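Local coordinates for protein glycerol-3-phosphate dehydrogenase [NAD(P)+] (Coxiella burnetii, PDB 3K96) that probably catalyses the NAD(P)H-dependent reduction of dihydroxyacetone phosphate to sn-glycerol 3-phosphate, the key precursor for phospholipid synthesis, at residues A33-G38 against R56-E61; R118-I123 against T149-V154; A175-S180 against T262-L267; L244-R249 against P326-V331. One frame throughout, in Å; residues are numbered along the deposited sequence. Where two conformers were deposited one is given.

Interaction 1: A33-G38 against R56-E61; sequences AILGAG and RLWSYE
I34 and W58 lock the two strands through the backbone. I34 N donates to R56 O over 2.7 Å. W58 N returns to I34 O at 2.9 Å, and G36 N reaches W58 O. The first two bonds are nearly straight, with N-H...O angles of 174°, and the third, just past the end of strand 33-35, bends to 160°. A parallel ladder follows, pairing A33 with R56, I34 with L57 and L35 with W58.

The side chains alternate across it. On the face of I34 and L57, CD1 of L57 packs on CG2 of I34 at 3.6 Å, and CG of L57, anti to the backbone N (chi1 -177°), also meets CB of A37. On the other face, CB of L35 lies 3.9 Å from CE3 of W58. Further out, CB of A37 touches CB of S59, and one water accepts from A37 N and bonds S59 OG, which is also held by H64. Helix 93-97 packs against L35 and W58. Strand 32-35, helix 39-49 and strand 55-58 form a beta-alpha-beta unit, and G36 and G38 fit the GxGxxG pattern of a Rossmann dinucleotide-binding fold, consistent with NADPH sites predicted at the adjoining S39 and W40.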
loop_
_atom_site.group_PDB
_atom_site.type_symbol
_atom_site.label_atom_id
_atom_site.label_comp_id
_atom_site.label_asym_id
_atom_site.label_seq_id
_atom_site.Cartn_x
_atom_site.Cartn_y
_atom_site.Cartn_z
ATOM N N ALA A 33 32.449 3.297 -7.741
ATOM C CA ALA A 33 31.966 4.028 -8.899
ATOM C C ALA A 33 30.451 3.862 -9.022
ATOM O O ALA A 33 29.923 2.746 -8.887
ATOM C CB ALA A 33 32.664 3.541 -10.200
ATOM N N ILE A 34 29.765 4.981 -9.253
ATOM C CA ILE A 34 28.322 4.972 -9.502
ATOM C C ILE A 34 28.088 5.443 -10.932
ATOM O O ILE A 34 28.393 6.585 -11.274
ATOM C CB ILE A 34 27.558 5.871 -8.514
ATOM C CG1 ILE A 34 27.634 5.261 -7.106
ATOM C CG2 ILE A 34 26.125 6.046 -8.983
ATOM C CD1 ILE A 34 27.040 6.099 -6.003
ATOM N N LEU A 35 27.555 4.545 -11.757
ATOM C CA LEU A 35 27.293 4.805 -13.158
ATOM C C LEU A 35 25.818 5.182 -13.308
ATOM O O LEU A 35 24.937 4.344 -13.116
ATOM C CB LEU A 35 27.623 3.548 -13.996
ATOM C CG LEU A 35 29.013 2.908 -13.777
ATOM C CD1 LEU A 35 29.250 1.733 -14.751
ATOM C CD2 LEU A 35 30.153 3.932 -13.872
ATOM N N GLY A 36 25.570 6.444 -13.639
ATOM C CA GLY A 36 24.202 6.993 -13.759
ATOM C C GLY A 36 24.049 8.155 -12.788
ATOM O O GLY A 36 23.958 7.965 -11.560
ATOM N N ALA A 37 24.002 9.364 -13.332
ATOM C CA ALA A 37 23.910 10.545 -12.511
ATOM C C ALA A 37 22.517 11.139 -12.497
ATOM O O ALA A 37 22.339 12.370 -12.528
ATOM C CB ALA A 37 24.951 11.573 -12.954
ATOM N N GLY A 38 21.510 10.272 -12.496
ATOM C CA GLY A 38 20.127 10.730 -12.353
ATOM C C GLY A 38 19.935 11.068 -10.870
ATOM O O GLY A 38 20.906 11.061 -10.069
ATOM N N ARG A 56 32.963 8.057 -7.091
ATOM C CA ARG A 56 33.083 8.571 -8.444
ATOM C C ARG A 56 31.728 8.390 -9.134
ATOM O O ARG A 56 31.231 7.268 -9.275
ATOM C CB ARG A 56 34.157 7.831 -9.229
ATOM C CG ARG A 56 35.543 7.966 -8.657
ATOM C CD ARG A 56 36.519 7.160 -9.486
ATOM N NE ARG A 56 37.858 7.155 -8.913
ATOM C CZ ARG A 56 38.908 6.547 -9.454
ATOM N NH1 ARG A 56 38.786 5.870 -10.593
ATOM N NH2 ARG A 56 40.089 6.621 -8.849
ATOM N N LEU A 57 31.165 9.499 -9.584
ATOM C CA LEU A 57 29.880 9.506 -10.238
ATOM C C LEU A 57 30.041 9.790 -11.716
ATOM O O LEU A 57 30.542 10.840 -12.089
ATOM C CB LEU A 57 29.009 10.596 -9.600
ATOM C CG LEU A 57 27.575 10.724 -10.103
ATOM C CD1 LEU A 57 26.809 9.435 -9.826
ATOM C CD2 LEU A 57 26.904 11.930 -9.436
ATOM N N TRP A 58 29.589 8.874 -12.552
ATOM C CA TRP A 58 29.690 9.006 -14.005
ATOM C C TRP A 58 28.329 9.206 -14.655
ATOM O O TRP A 58 27.322 8.624 -14.238
ATOM C CB TRP A 58 30.321 7.745 -14.584
ATOM C CG TRP A 58 30.388 7.660 -16.098
ATOM C CD1 TRP A 58 31.353 8.202 -16.911
ATOM C CD2 TRP A 58 29.501 6.935 -16.964
ATOM N NE1 TRP A 58 31.100 7.887 -18.226
ATOM C CE2 TRP A 58 29.973 7.107 -18.288
ATOM C CE3 TRP A 58 28.342 6.162 -16.752
ATOM C CZ2 TRP A 58 29.332 6.541 -19.393
ATOM C CZ3 TRP A 58 27.711 5.589 -17.846
ATOM C CH2 TRP A 58 28.209 5.785 -19.157
ATOM N N SER A 59 28.324 10.040 -15.683
ATOM C CA SER A 59 27.146 10.298 -16.461
ATOM C C SER A 59 27.517 10.189 -17.919
ATOM O O SER A 59 28.593 10.652 -18.318
ATOM C CB SER A 59 26.636 11.715 -16.196
ATOM O OG SER A 59 25.526 12.004 -17.029
ATOM N N TYR A 60 26.628 9.605 -18.718
ATOM C CA TYR A 60 26.858 9.498 -20.165
ATOM C C TYR A 60 26.484 10.783 -20.944
ATOM O O TYR A 60 26.853 10.923 -22.113
ATOM C CB TYR A 60 26.172 8.262 -20.763
ATOM C CG TYR A 60 24.713 8.054 -20.390
ATOM C CD1 TYR A 60 23.701 8.673 -21.099
ATOM C CD2 TYR A 60 24.360 7.188 -19.353
ATOM C CE1 TYR A 60 22.376 8.466 -20.773
ATOM C CE2 TYR A 60 23.043 6.977 -19.014
ATOM C CZ TYR A 60 22.050 7.614 -19.727
ATOM O OH TYR A 60 20.728 7.406 -19.400
ATOM N N GLU A 61 25.761 11.705 -20.296
ATOM C CA GLU A 61 25.413 13.010 -20.886
ATOM C C GLU A 61 26.655 13.910 -20.606
ATOM O O GLU A 61 26.799 14.450 -19.522
ATOM C CB GLU A 61 24.131 13.554 -20.217
ATOM C CG GLU A 61 22.921 12.549 -20.167
ATOM C CD GLU A 61 21.730 13.008 -19.258
ATOM O OE1 GLU A 61 20.719 12.272 -19.138
ATOM O OE2 GLU A 61 21.804 14.097 -18.653
HETATM O O HOH W 1 23.755 9.594 -16.483
#

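Interaction 2: R118-I123 against T149-V154; sequences RMKPLI and TELGQV
OE1 of E150 accepts from NZ of K120 at 2.7 Å, a salt bridge joining the C-terminal region of helix 109-119 to the end of helix 143-151. The ammonium meets the oxygen on its anti side, 28° out of the carboxylate plane. The other oxygen, OE2, is held by R141 in a second salt bridge, an arrangement that should restrain the carboxylate and spread its charge between two cations.

K120 reaches across with its chain extended beyond CG, whereas E150 folds back at chi2 (-54°); the two side chains meet obliquely, and CE of K120 passes 3.5 Å from CB of E150. Beneath the bridge, L151 supplies the apolar part. Its CD2 branch lies 3.8 Å from CG of K120 and 3.8 Å from CG1 of I123, the side chains of I123 and L151 crossing at about a right angle. Its CD1 branch meets CD1 of I123 at 4.1 Å and CE of M119 at 4.2 Å. Both M119 and L151 continue onto I129 of strand 128-131, while I116 of helix 109-119 touches E150 and L151. The end of helix 109-119 and helix 143-151 thus both lie against strand 128-131 of the mixed sheet, as in the alpha/beta layering of a Rossmann-type domain.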
loop_
_atom_site.group_PDB
_atom_site.type_symbol
_atom_site.label_atom_id
_atom_site.label_comp_id
_atom_site.label_asym_id
_atom_site.label_seq_id
_atom_site.Cartn_x
_atom_site.Cartn_y
_atom_site.Cartn_z
ATOM N N ARG A 118 29.370 -1.437 -22.863
ATOM C CA ARG A 118 30.516 -0.552 -22.780
ATOM C C ARG A 118 31.466 -0.892 -21.639
ATOM O O ARG A 118 32.635 -0.491 -21.648
ATOM C CB ARG A 118 30.018 0.882 -22.706
ATOM C CG ARG A 118 29.433 1.275 -24.037
ATOM C CD ARG A 118 28.558 2.510 -24.040
ATOM N NE ARG A 118 28.173 2.823 -25.427
ATOM C CZ ARG A 118 27.303 2.118 -26.161
ATOM N NH1 ARG A 118 26.706 1.017 -25.674
ATOM N NH2 ARG A 118 27.046 2.498 -27.410
ATOM N N MET A 119 30.981 -1.654 -20.672
ATOM C CA MET A 119 31.829 -2.070 -19.587
ATOM C C MET A 119 32.658 -3.294 -19.944
ATOM O O MET A 119 33.587 -3.605 -19.218
ATOM C CB MET A 119 31.004 -2.395 -18.353
ATOM C CG MET A 119 30.305 -1.186 -17.784
ATOM S SD MET A 119 29.103 -1.569 -16.492
ATOM C CE MET A 119 30.134 -2.315 -15.232
ATOM N N LYS A 120 32.336 -3.994 -21.035
ATOM C CA LYS A 120 33.062 -5.244 -21.349
ATOM C C LYS A 120 34.588 -5.156 -21.318
ATOM O O LYS A 120 35.216 -5.995 -20.706
ATOM C CB LYS A 120 32.585 -5.900 -22.646
ATOM C CG LYS A 120 31.204 -6.535 -22.490
ATOM C CD LYS A 120 30.699 -7.162 -23.753
ATOM C CE LYS A 120 29.376 -7.867 -23.515
ATOM N NZ LYS A 120 28.941 -8.576 -24.726
ATOM N N PRO A 121 35.181 -4.141 -21.958
ATOM C CA PRO A 121 36.640 -4.073 -21.946
ATOM C C PRO A 121 37.210 -3.557 -20.653
ATOM O O PRO A 121 38.415 -3.452 -20.539
ATOM C CB PRO A 121 36.962 -3.056 -23.045
ATOM C CG PRO A 121 35.687 -2.824 -23.776
ATOM C CD PRO A 121 34.585 -3.152 -22.855
ATOM N N LEU A 122 36.358 -3.250 -19.674
ATOM C CA LEU A 122 36.819 -2.654 -18.441
ATOM C C LEU A 122 36.707 -3.562 -17.222
ATOM O O LEU A 122 37.133 -3.188 -16.135
ATOM C CB LEU A 122 36.043 -1.347 -18.192
ATOM C CG LEU A 122 36.052 -0.352 -19.362
ATOM C CD1 LEU A 122 35.142 0.829 -19.043
ATOM C CD2 LEU A 122 37.462 0.141 -19.717
ATOM N N ILE A 123 36.159 -4.748 -17.387
ATOM C CA ILE A 123 36.006 -5.650 -16.251
ATOM C C ILE A 123 37.330 -6.306 -15.850
ATOM O O ILE A 123 38.147 -6.620 -16.714
ATOM C CB ILE A 123 34.973 -6.763 -16.557
ATOM C CG1 ILE A 123 33.603 -6.139 -16.881
ATOM C CG2 ILE A 123 34.830 -7.712 -15.393
ATOM C CD1 ILE A 123 33.166 -5.070 -15.898
ATOM N N THR A 149 25.598 -12.939 -18.126
ATOM C CA THR A 149 25.858 -13.373 -19.495
ATOM C C THR A 149 26.923 -12.546 -20.216
ATOM O O THR A 149 27.817 -13.097 -20.845
ATOM C CB THR A 149 24.559 -13.345 -20.319
ATOM O OG1 THR A 149 23.647 -14.266 -19.735
ATOM C CG2 THR A 149 24.795 -13.729 -21.797
ATOM N N GLU A 150 26.848 -11.227 -20.107
ATOM C CA GLU A 150 27.774 -10.367 -20.818
ATOM C C GLU A 150 29.131 -10.115 -20.150
ATOM O O GLU A 150 30.106 -9.961 -20.847
ATOM C CB GLU A 150 27.117 -9.004 -21.107
ATOM C CG GLU A 150 25.775 -9.075 -21.786
ATOM C CD GLU A 150 25.775 -9.896 -23.067
ATOM O OE1 GLU A 150 26.841 -10.006 -23.692
ATOM O OE2 GLU A 150 24.689 -10.402 -23.471
ATOM N N LEU A 151 29.177 -10.052 -18.815
ATOM C CA LEU A 151 30.418 -9.736 -18.096
ATOM C C LEU A 151 30.989 -10.938 -17.330
ATOM O O LEU A 151 32.065 -10.844 -16.748
ATOM C CB LEU A 151 30.169 -8.580 -17.108
ATOM C CG LEU A 151 29.543 -7.279 -17.679
ATOM C CD1 LEU A 151 29.316 -6.215 -16.610
ATOM C CD2 LEU A 151 30.409 -6.683 -18.775
ATOM N N GLY A 152 30.271 -12.055 -17.320
ATOM C CA GLY A 152 30.722 -13.213 -16.593
ATOM C C GLY A 152 30.021 -13.233 -15.247
ATOM O O GLY A 152 29.443 -12.232 -14.813
ATOM N N GLN A 153 30.081 -14.376 -14.597
ATOM C CA GLN A 153 29.453 -14.608 -13.317
ATOM C C GLN A 153 30.178 -13.952 -12.154
ATOM O O GLN A 153 30.737 -14.619 -11.285
ATOM C CB GLN A 153 29.370 -16.101 -13.091
ATOM C CG GLN A 153 28.403 -16.778 -14.065
ATOM C CD GLN A 153 26.935 -16.415 -13.769
ATOM O OE1 GLN A 153 26.614 -15.784 -12.744
ATOM N NE2 GLN A 153 26.048 -16.839 -14.646
ATOM N N VAL A 154 30.143 -12.635 -12.140
ATOM C CA VAL A 154 30.760 -11.854 -11.103
ATOM C C VAL A 154 29.846 -11.727 -9.888
ATOM O O VAL A 154 28.667 -12.001 -9.975
ATOM C CB VAL A 154 31.038 -10.444 -11.641
ATOM C CG1 VAL A 154 32.049 -10.509 -12.858
ATOM C CG2 VAL A 154 29.711 -9.759 -12.040
#

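Interaction 3: A175-S180 against T262-L267; sequences AVSLAS and TGLAGL
L264, in the first turn of helix 264-275, points its side chain at strand 174-180, where its atoms meet S177, V176 and A175, with some partners shared. CB begins beside the hydroxyl of S177, with OG 3.6 Å away. CG stands anti to the carbonyl carbon (chi1 -66°), which carries the two methyls on toward the strand backbone. CD1 lies 3.8 Å from the carbonyl carbon of V176 and 3.9 Å from CB of A175, and it also comes within 3.9 Å of S177 OG. CD2, the other branch, settles 3.7 Å from A175 O and 4.0 Å from A175 CB. The two methyls therefore lie side by side against the backbone, CD1 at V176 and CD2 at A175, touching peptide groups as much as side chains.

S177 points its CB toward the helix, and its OG remains 4.0 Å from A265 N. Y201 of strand 198-203 touches both A175 and L264, P162 also packs on L264, and in the second subunit A238 packs on A175 and T241 on L264. The contact joins the sheet to the helical C-terminal part of the chain next to the subunit interface. V176 turns away from the helix to the side of S163, a residue predicted to bind glycerol 3-phosphate. Between these two segments the contact is mainly van der Waals packing of L264, without a hydrogen bond, consistent with a fit governed by shape.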
loop_
_atom_site.group_PDB
_atom_site.type_symbol
_atom_site.label_atom_id
_atom_site.label_comp_id
_atom_site.label_asym_id
_atom_site.label_seq_id
_atom_site.Cartn_x
_atom_site.Cartn_y
_atom_site.Cartn_z
ATOM N N ALA A 175 14.150 2.970 4.008
ATOM C CA ALA A 175 14.520 1.561 4.155
ATOM C C ALA A 175 14.440 0.884 2.797
ATOM O O ALA A 175 13.465 1.060 2.079
ATOM C CB ALA A 175 13.620 0.874 5.177
ATOM N N VAL A 176 15.490 0.137 2.431
ATOM C CA VAL A 176 15.543 -0.577 1.165
ATOM C C VAL A 176 16.080 -1.987 1.379
ATOM O O VAL A 176 16.686 -2.289 2.411
ATOM C CB VAL A 176 16.432 0.115 0.116
ATOM C CG1 VAL A 176 15.849 1.467 -0.307
ATOM C CG2 VAL A 176 17.886 0.262 0.650
ATOM N N SER A 177 15.822 -2.865 0.417
ATOM C CA SER A 177 16.332 -4.229 0.490
ATOM C C SER A 177 17.587 -4.325 -0.366
ATOM O O SER A 177 17.761 -3.571 -1.315
ATOM C CB SER A 177 15.304 -5.240 -0.024
ATOM O OG SER A 177 14.116 -5.239 0.762
ATOM N N LEU A 178 18.454 -5.256 -0.012
ATOM C CA LEU A 178 19.649 -5.517 -0.797
ATOM C C LEU A 178 19.821 -7.033 -0.914
ATOM O O LEU A 178 19.979 -7.734 0.091
ATOM C CB LEU A 178 20.857 -4.847 -0.176
ATOM C CG LEU A 178 22.131 -4.885 -1.001
ATOM C CD1 LEU A 178 23.027 -3.693 -0.637
ATOM C CD2 LEU A 178 22.862 -6.216 -0.854
ATOM N N ALA A 179 19.707 -7.523 -2.150
ATOM C CA ALA A 179 19.853 -8.934 -2.481
ATOM C C ALA A 179 21.092 -9.148 -3.327
ATOM O O ALA A 179 21.368 -8.379 -4.252
ATOM C CB ALA A 179 18.622 -9.448 -3.237
ATOM N N SER A 180 21.795 -10.231 -3.042
ATOM C CA SER A 180 23.026 -10.554 -3.706
ATOM C C SER A 180 23.212 -12.041 -3.930
ATOM O O SER A 180 22.615 -12.862 -3.257
ATOM C CB SER A 180 24.186 -10.054 -2.842
ATOM O OG SER A 180 25.420 -10.286 -3.488
ATOM N N THR A 262 5.747 -9.064 -0.181
ATOM C CA THR A 262 5.148 -8.299 0.896
ATOM C C THR A 262 6.183 -7.427 1.605
ATOM O O THR A 262 5.871 -6.765 2.600
ATOM C CB THR A 262 4.501 -9.233 1.925
ATOM O OG1 THR A 262 5.490 -10.146 2.415
ATOM C CG2 THR A 262 3.361 -10.034 1.286
ATOM N N GLY A 263 7.415 -7.416 1.087
ATOM C CA GLY A 263 8.500 -6.615 1.693
ATOM C C GLY A 263 8.707 -5.260 1.037
ATOM O O GLY A 263 7.878 -4.797 0.252
ATOM N N LEU A 264 9.853 -4.640 1.352
ATOM C CA LEU A 264 10.202 -3.327 0.845
ATOM C C LEU A 264 10.263 -3.226 -0.663
ATOM O O LEU A 264 9.803 -2.225 -1.224
ATOM C CB LEU A 264 11.543 -2.888 1.441
ATOM C CG LEU A 264 11.574 -2.635 2.942
ATOM C CD1 LEU A 264 13.016 -2.652 3.518
ATOM C CD2 LEU A 264 10.839 -1.298 3.259
ATOM N N ALA A 265 10.803 -4.261 -1.320
ATOM C CA ALA A 265 10.986 -4.254 -2.782
ATOM C C ALA A 265 9.663 -4.514 -3.541
ATOM O O ALA A 265 9.517 -4.131 -4.703
ATOM C CB ALA A 265 12.055 -5.269 -3.187
ATOM N N GLY A 266 8.698 -5.125 -2.866
ATOM C CA GLY A 266 7.397 -5.385 -3.485
ATOM C C GLY A 266 6.446 -4.322 -2.976
ATOM O O GLY A 266 6.451 -3.180 -3.459
ATOM N N LEU A 267 5.672 -4.694 -1.962
ATOM C CA LEU A 267 4.687 -3.806 -1.327
ATOM C C LEU A 267 5.170 -2.398 -0.999
ATOM O O LEU A 267 4.491 -1.422 -1.299
ATOM C CB LEU A 267 4.178 -4.461 -0.041
ATOM C CG LEU A 267 3.344 -3.586 0.887
ATOM C CD1 LEU A 267 2.066 -3.162 0.197
ATOM C CD2 LEU A 267 3.068 -4.320 2.173
#

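Interaction 4: L244-R249 against P326-V331; sequences LTEMGR and PLTFQV
P326 opens helix 326-336 against the carboxylate of E246: its ring CD lies 3.2 Å from OE2 of E246, and its N, also 3.2 Å from that oxygen, has no hydrogen to offer. CD is further approached obliquely by NH2 of R249, at 4.3 Å, a guanidinium nitrogen whose hydrogen bond goes to E324 O just before this helix.

At L327 the backbone N takes over as donor, bonding OE2 of E246 over 2.8 Å at an N-H...O angle of 158°, on the syn lone pair. The leucine's CD1 also rests 3.4 Å from this oxygen. Within the helical C-terminal part of the protein, the N-terminal amides of helix 326-336 are thus met by a buried carboxylate from another helix, 233-253, and the helix dipole would be expected to favour its negative charge. The two short helical segments cross at -104° with axes 9.8 Å apart.

T328 holds the second oxygen with two donors. Its N meets OE1 of E246 at 2.9 Å through the syn lone pair, and its OG1 donates to the same OE1 over 2.8 Å, nearly along the C-O bond. From chi1 67° the E246 chain runs out extended, bringing both oxygens to this first turn.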
loop_
_atom_site.group_PDB
_atom_site.type_symbol
_atom_site.label_atom_id
_atom_site.label_comp_id
_atom_site.label_asym_id
_atom_site.label_seq_id
_atom_site.Cartn_x
_atom_site.Cartn_y
_atom_site.Cartn_z
ATOM N N LEU A 244 -0.414 -6.249 -6.956
ATOM C CA LEU A 244 0.477 -7.112 -6.194
ATOM C C LEU A 244 0.238 -8.577 -6.598
ATOM O O LEU A 244 1.181 -9.369 -6.673
ATOM C CB LEU A 244 0.308 -6.909 -4.679
ATOM C CG LEU A 244 1.493 -7.424 -3.855
ATOM C CD1 LEU A 244 2.708 -6.496 -4.107
ATOM C CD2 LEU A 244 1.219 -7.508 -2.361
ATOM N N THR A 245 -1.015 -8.943 -6.875
ATOM C CA THR A 245 -1.312 -10.319 -7.317
ATOM C C THR A 245 -0.573 -10.700 -8.609
ATOM O O THR A 245 0.000 -11.797 -8.702
ATOM C CB THR A 245 -2.840 -10.536 -7.490
ATOM O OG1 THR A 245 -3.489 -10.315 -6.228
ATOM C CG2 THR A 245 -3.150 -11.952 -7.982
ATOM N N GLU A 246 -0.568 -9.830 -9.626
ATOM C CA GLU A 246 0.157 -10.206 -10.861
ATOM C C GLU A 246 1.660 -10.095 -10.687
ATOM O O GLU A 246 2.419 -10.839 -11.328
ATOM C CB GLU A 246 -0.351 -9.484 -12.126
ATOM C CG GLU A 246 -0.142 -8.024 -12.225
ATOM C CD GLU A 246 -0.941 -7.425 -13.395
ATOM O OE1 GLU A 246 -0.324 -6.903 -14.345
ATOM O OE2 GLU A 246 -2.195 -7.509 -13.370
ATOM N N MET A 247 2.093 -9.178 -9.828
ATOM C CA MET A 247 3.509 -9.052 -9.521
ATOM C C MET A 247 3.925 -10.412 -8.888
ATOM O O MET A 247 4.933 -10.987 -9.252
ATOM C CB MET A 247 3.758 -7.890 -8.552
ATOM C CG MET A 247 5.226 -7.640 -8.188
ATOM S SD MET A 247 5.432 -6.339 -6.931
ATOM C CE MET A 247 4.981 -4.891 -7.876
ATOM N N GLY A 248 3.093 -10.937 -7.993
ATOM C CA GLY A 248 3.387 -12.209 -7.317
ATOM C C GLY A 248 3.454 -13.389 -8.276
ATOM O O GLY A 248 4.301 -14.288 -8.123
ATOM N N ARG A 249 2.577 -13.380 -9.280
ATOM C CA ARG A 249 2.545 -14.442 -10.282
ATOM C C ARG A 249 3.854 -14.471 -11.088
ATOM O O ARG A 249 4.445 -15.529 -11.319
ATOM C CB ARG A 249 1.340 -14.258 -11.212
ATOM C CG ARG A 249 1.121 -15.430 -12.133
ATOM C CD ARG A 249 -0.225 -15.358 -12.912
ATOM N NE ARG A 249 -1.379 -15.298 -12.018
ATOM C CZ ARG A 249 -2.149 -14.233 -11.821
ATOM N NH1 ARG A 249 -3.161 -14.317 -10.969
ATOM N NH2 ARG A 249 -1.944 -13.099 -12.484
ATOM N N PRO A 326 -3.130 -9.037 -16.017
ATOM C CA PRO A 326 -4.208 -8.184 -16.537
ATOM C C PRO A 326 -3.950 -6.695 -16.521
ATOM O O PRO A 326 -4.276 -6.033 -17.507
ATOM C CB PRO A 326 -5.433 -8.529 -15.657
ATOM C CG PRO A 326 -5.034 -9.704 -14.801
ATOM C CD PRO A 326 -3.567 -9.953 -14.946
ATOM N N LEU A 327 -3.415 -6.145 -15.430
ATOM C CA LEU A 327 -3.141 -4.711 -15.412
ATOM C C LEU A 327 -2.090 -4.339 -16.452
ATOM O O LEU A 327 -2.268 -3.370 -17.196
ATOM C CB LEU A 327 -2.754 -4.161 -14.033
ATOM C CG LEU A 327 -3.935 -3.914 -13.080
ATOM C CD1 LEU A 327 -4.648 -5.210 -12.719
ATOM C CD2 LEU A 327 -3.489 -3.166 -11.821
ATOM N N THR A 328 -1.015 -5.114 -16.511
ATOM C CA THR A 328 0.076 -4.850 -17.458
ATOM C C THR A 328 -0.427 -4.920 -18.889
ATOM O O THR A 328 -0.063 -4.105 -19.713
ATOM C CB THR A 328 1.203 -5.869 -17.277
ATOM O OG1 THR A 328 1.704 -5.767 -15.934
ATOM C CG2 THR A 328 2.303 -5.639 -18.301
ATOM N N PHE A 329 -1.287 -5.893 -19.169
ATOM C CA PHE A 329 -1.825 -6.030 -20.508
ATOM C C PHE A 329 -2.736 -4.875 -20.886
ATOM O O PHE A 329 -2.691 -4.420 -22.026
ATOM C CB PHE A 329 -2.521 -7.373 -20.687
ATOM C CG PHE A 329 -1.571 -8.500 -20.909
ATOM C CD1 PHE A 329 -1.735 -9.364 -21.983
ATOM C CD2 PHE A 329 -0.451 -8.660 -20.084
ATOM C CE1 PHE A 329 -0.823 -10.406 -22.201
ATOM C CE2 PHE A 329 0.444 -9.682 -20.293
ATOM C CZ PHE A 329 0.262 -10.562 -21.355
ATOM N N GLN A 330 -3.559 -4.402 -19.951
ATOM C CA GLN A 330 -4.439 -3.262 -20.235
ATOM C C GLN A 330 -3.613 -2.013 -20.482
ATOM O O GLN A 330 -3.889 -1.259 -21.408
ATOM C CB GLN A 330 -5.424 -3.008 -19.102
ATOM C CG GLN A 330 -6.565 -3.990 -19.020
ATOM C CD GLN A 330 -7.581 -3.819 -20.139
ATOM O OE1 GLN A 330 -7.236 -3.808 -21.319
ATOM N NE2 GLN A 330 -8.852 -3.697 -19.761
ATOM N N VAL A 331 -2.591 -1.788 -19.667
ATOM C CA VAL A 331 -1.738 -0.604 -19.881
ATOM C C VAL A 331 -1.133 -0.680 -21.293
ATOM O O VAL A 331 -1.141 0.305 -22.042
ATOM C CB VAL A 331 -0.649 -0.428 -18.807
ATOM C CG1 VAL A 331 0.310 0.714 -19.185
ATOM C CG2 VAL A 331 -1.291 -0.155 -17.456
#

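Interactions 1 and 2 both belong to the N-terminal part of the chain and touch directly, L35 CD1 meeting M119 SD at 3.7 Å although their centres are 18 Å apart. Interaction 3 reaches the same eight-stranded sheet as interaction 1, with nearest atoms about 12 Å apart, and bridges to the C-terminal part. There it meets interaction 4: L267 N packs on L244 CD1 and G266 CA on M247 SD, each at 4.1 Å. The V176 side chain lies beside the predicted substrate site, about 4 Å from those of G161 and S163; that of T328 is farther off, about 10 Å from K216, the predicted proton acceptor. In interaction 1, the W58 side chain is about 6 Å from a bound HEPES molecule.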